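Local coordinates for bifunctional autolysin (Staphylococcus aureus subsp. aureus Mu50, PDB 6FXO), which probably hydrolyses the glycan strands of peptidoglycan as an N-acetylglucosaminidase of glycoside hydrolase family 73, within a bifunctional autolysin, at residues Q63-D68 against K236-P241. Residues are numbered along the deposited sequence; the frame is centred on the assembly and turned at random.
Sequences QFLRLD and KYFDIP
A single antiparallel beta bridge, L65 with F238, joins the loop following helix 51-56 to the C-terminal strand 237-242, which on its other edge pairs with strand 4-9. R66 N donates to Y237 O over 2.8 Å in a nearly straight bond (165°). The D239 N to F64 O bond, 2.7 Å long, is more bent (140°). Between these bonds the CA atoms of L65 and F238 are 4.3 Å apart. A branched apolar residue suits this buried spot: with CG anti to the backbone N (chi1 174°), L65 brings CD1 over one face of the F238 ring, 4.2 Å from the centroid, a CH-pi contact. I240 lies over one face of the F64 ring, its CG1 3.7 Å from F64 CG, and P241 CD nears F64 CD1, an apolar patch backed by helix 51-56. Long R66, bent at chi2 and chi3, reaches two acids. NE and NH2 grip D68 side-on and in plane, fixing the guanidinium's rotation, while NH1 meets D239 OD2 on its anti side at 2.9 Å, tilted out of both planes. K197 shares that oxygen, so two cations would probably stabilise D239 as a carboxylate. Two backbone bonds flanking L65 and F238 mark a non-hydrogen-bonded antiparallel pair, here an isolated bridge on a two-stranded parallel sheet.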
# COMPACT_ATOMS: atom_id res chain seq x y z
N GLN A 63 7.67 -1.57 5.74
CA GLN A 63 6.43 -2.23 6.08
C GLN A 63 5.87 -1.59 7.35
O GLN A 63 4.72 -1.80 7.69
CB GLN A 63 6.56 -3.76 6.22
CG GLN A 63 7.45 -4.32 7.32
CD GLN A 63 7.76 -5.74 6.88
OE1 GLN A 63 6.90 -6.69 7.05
NE2 GLN A 63 9.02 -5.89 6.25
N PHE A 64 6.73 -0.92 8.07
CA PHE A 64 6.36 -0.22 9.32
C PHE A 64 6.05 1.27 9.07
O PHE A 64 5.74 2.00 10.01
CB PHE A 64 7.34 -0.41 10.43
CG PHE A 64 7.84 -1.81 10.62
CD1 PHE A 64 6.97 -2.86 11.03
CD2 PHE A 64 9.16 -2.13 10.36
CE1 PHE A 64 7.44 -4.11 11.14
CE2 PHE A 64 9.62 -3.43 10.49
CZ PHE A 64 8.76 -4.42 10.87
N LEU A 65 6.21 1.74 7.81
CA LEU A 65 5.92 3.14 7.55
C LEU A 65 4.36 3.37 7.76
O LEU A 65 3.58 2.56 7.27
CB LEU A 65 6.29 3.54 6.08
CG LEU A 65 5.92 4.94 5.58
CD1 LEU A 65 7.02 6.02 6.06
CD2 LEU A 65 5.64 4.98 4.05
N ARG A 66 3.93 4.45 8.41
CA ARG A 66 2.50 4.66 8.56
C ARG A 66 1.87 5.33 7.33
O ARG A 66 2.19 6.44 6.94
CB ARG A 66 2.18 5.50 9.84
CG ARG A 66 2.49 4.85 11.20
CD ARG A 66 1.38 3.92 11.79
NE ARG A 66 0.20 4.71 12.14
CZ ARG A 66 -0.16 5.09 13.37
NH1 ARG A 66 0.58 4.75 14.41
NH2 ARG A 66 -1.23 5.85 13.55
N LEU A 67 1.00 4.57 6.68
CA LEU A 67 0.24 4.85 5.49
C LEU A 67 -0.92 5.80 5.72
O LEU A 67 -1.50 6.33 4.78
CB LEU A 67 -0.24 3.43 4.98
CG LEU A 67 0.92 2.41 4.65
CD1 LEU A 67 0.41 1.12 4.09
CD2 LEU A 67 1.84 3.05 3.49
N ASP A 68 -1.32 5.98 6.98
CA ASP A 68 -2.41 6.86 7.36
C ASP A 68 -1.83 8.26 7.59
O ASP A 68 -2.55 9.20 7.88
CB ASP A 68 -3.15 6.30 8.59
CG ASP A 68 -2.25 6.07 9.79
OD1 ASP A 68 -1.16 5.51 9.61
OD2 ASP A 68 -2.69 6.37 10.92
N LYS A 236 9.27 9.19 7.24
CA LYS A 236 9.45 9.81 8.54
C LYS A 236 8.64 9.27 9.69
O LYS A 236 9.03 9.52 10.83
CB LYS A 236 9.13 11.32 8.42
CG LYS A 236 10.27 12.18 7.88
CD LYS A 236 9.85 12.90 6.60
CE LYS A 236 10.85 13.93 6.11
NZ LYS A 236 10.51 14.45 4.75
N TYR A 237 7.54 8.56 9.43
CA TYR A 237 6.72 8.02 10.49
C TYR A 237 6.65 6.55 10.43
O TYR A 237 6.10 5.96 9.45
CB TYR A 237 5.31 8.68 10.54
CG TYR A 237 5.35 10.20 10.55
CD1 TYR A 237 5.50 10.90 11.75
CD2 TYR A 237 5.24 10.93 9.38
CE1 TYR A 237 5.55 12.28 11.77
CE2 TYR A 237 5.28 12.32 9.39
CZ TYR A 237 5.44 12.99 10.59
OH TYR A 237 5.49 14.37 10.60
N PHE A 238 7.21 5.94 11.48
CA PHE A 238 7.20 4.47 11.48
C PHE A 238 6.58 3.89 12.71
O PHE A 238 6.47 4.56 13.72
CB PHE A 238 8.65 3.99 11.22
CG PHE A 238 9.28 4.37 9.90
CD1 PHE A 238 9.83 5.66 9.70
CD2 PHE A 238 9.42 3.45 8.88
CE1 PHE A 238 10.49 5.98 8.51
CE2 PHE A 238 10.10 3.77 7.69
CZ PHE A 238 10.62 5.04 7.51
N ASP A 239 6.19 2.59 12.63
CA ASP A 239 5.53 1.90 13.77
C ASP A 239 5.91 0.45 13.74
O ASP A 239 5.41 -0.27 12.89
CB ASP A 239 4.01 2.00 13.54
CG ASP A 239 3.06 1.70 14.69
OD1 ASP A 239 3.38 0.82 15.52
OD2 ASP A 239 1.93 2.25 14.69
N ILE A 240 6.76 0.04 14.67
CA ILE A 240 7.28 -1.28 14.83
C ILE A 240 6.78 -2.11 16.04
O ILE A 240 6.96 -1.74 17.19
CB ILE A 240 8.84 -1.12 14.84
CG1 ILE A 240 9.33 -0.29 13.62
CG2 ILE A 240 9.53 -2.48 14.88
CD1 ILE A 240 10.83 0.08 13.68
N PRO A 241 6.05 -3.18 15.76
CA PRO A 241 5.55 -4.04 16.85
C PRO A 241 6.72 -4.67 17.59
O PRO A 241 7.70 -5.00 16.92
CB PRO A 241 4.77 -5.14 16.11
CG PRO A 241 4.39 -4.52 14.78
CD PRO A 241 5.58 -3.64 14.43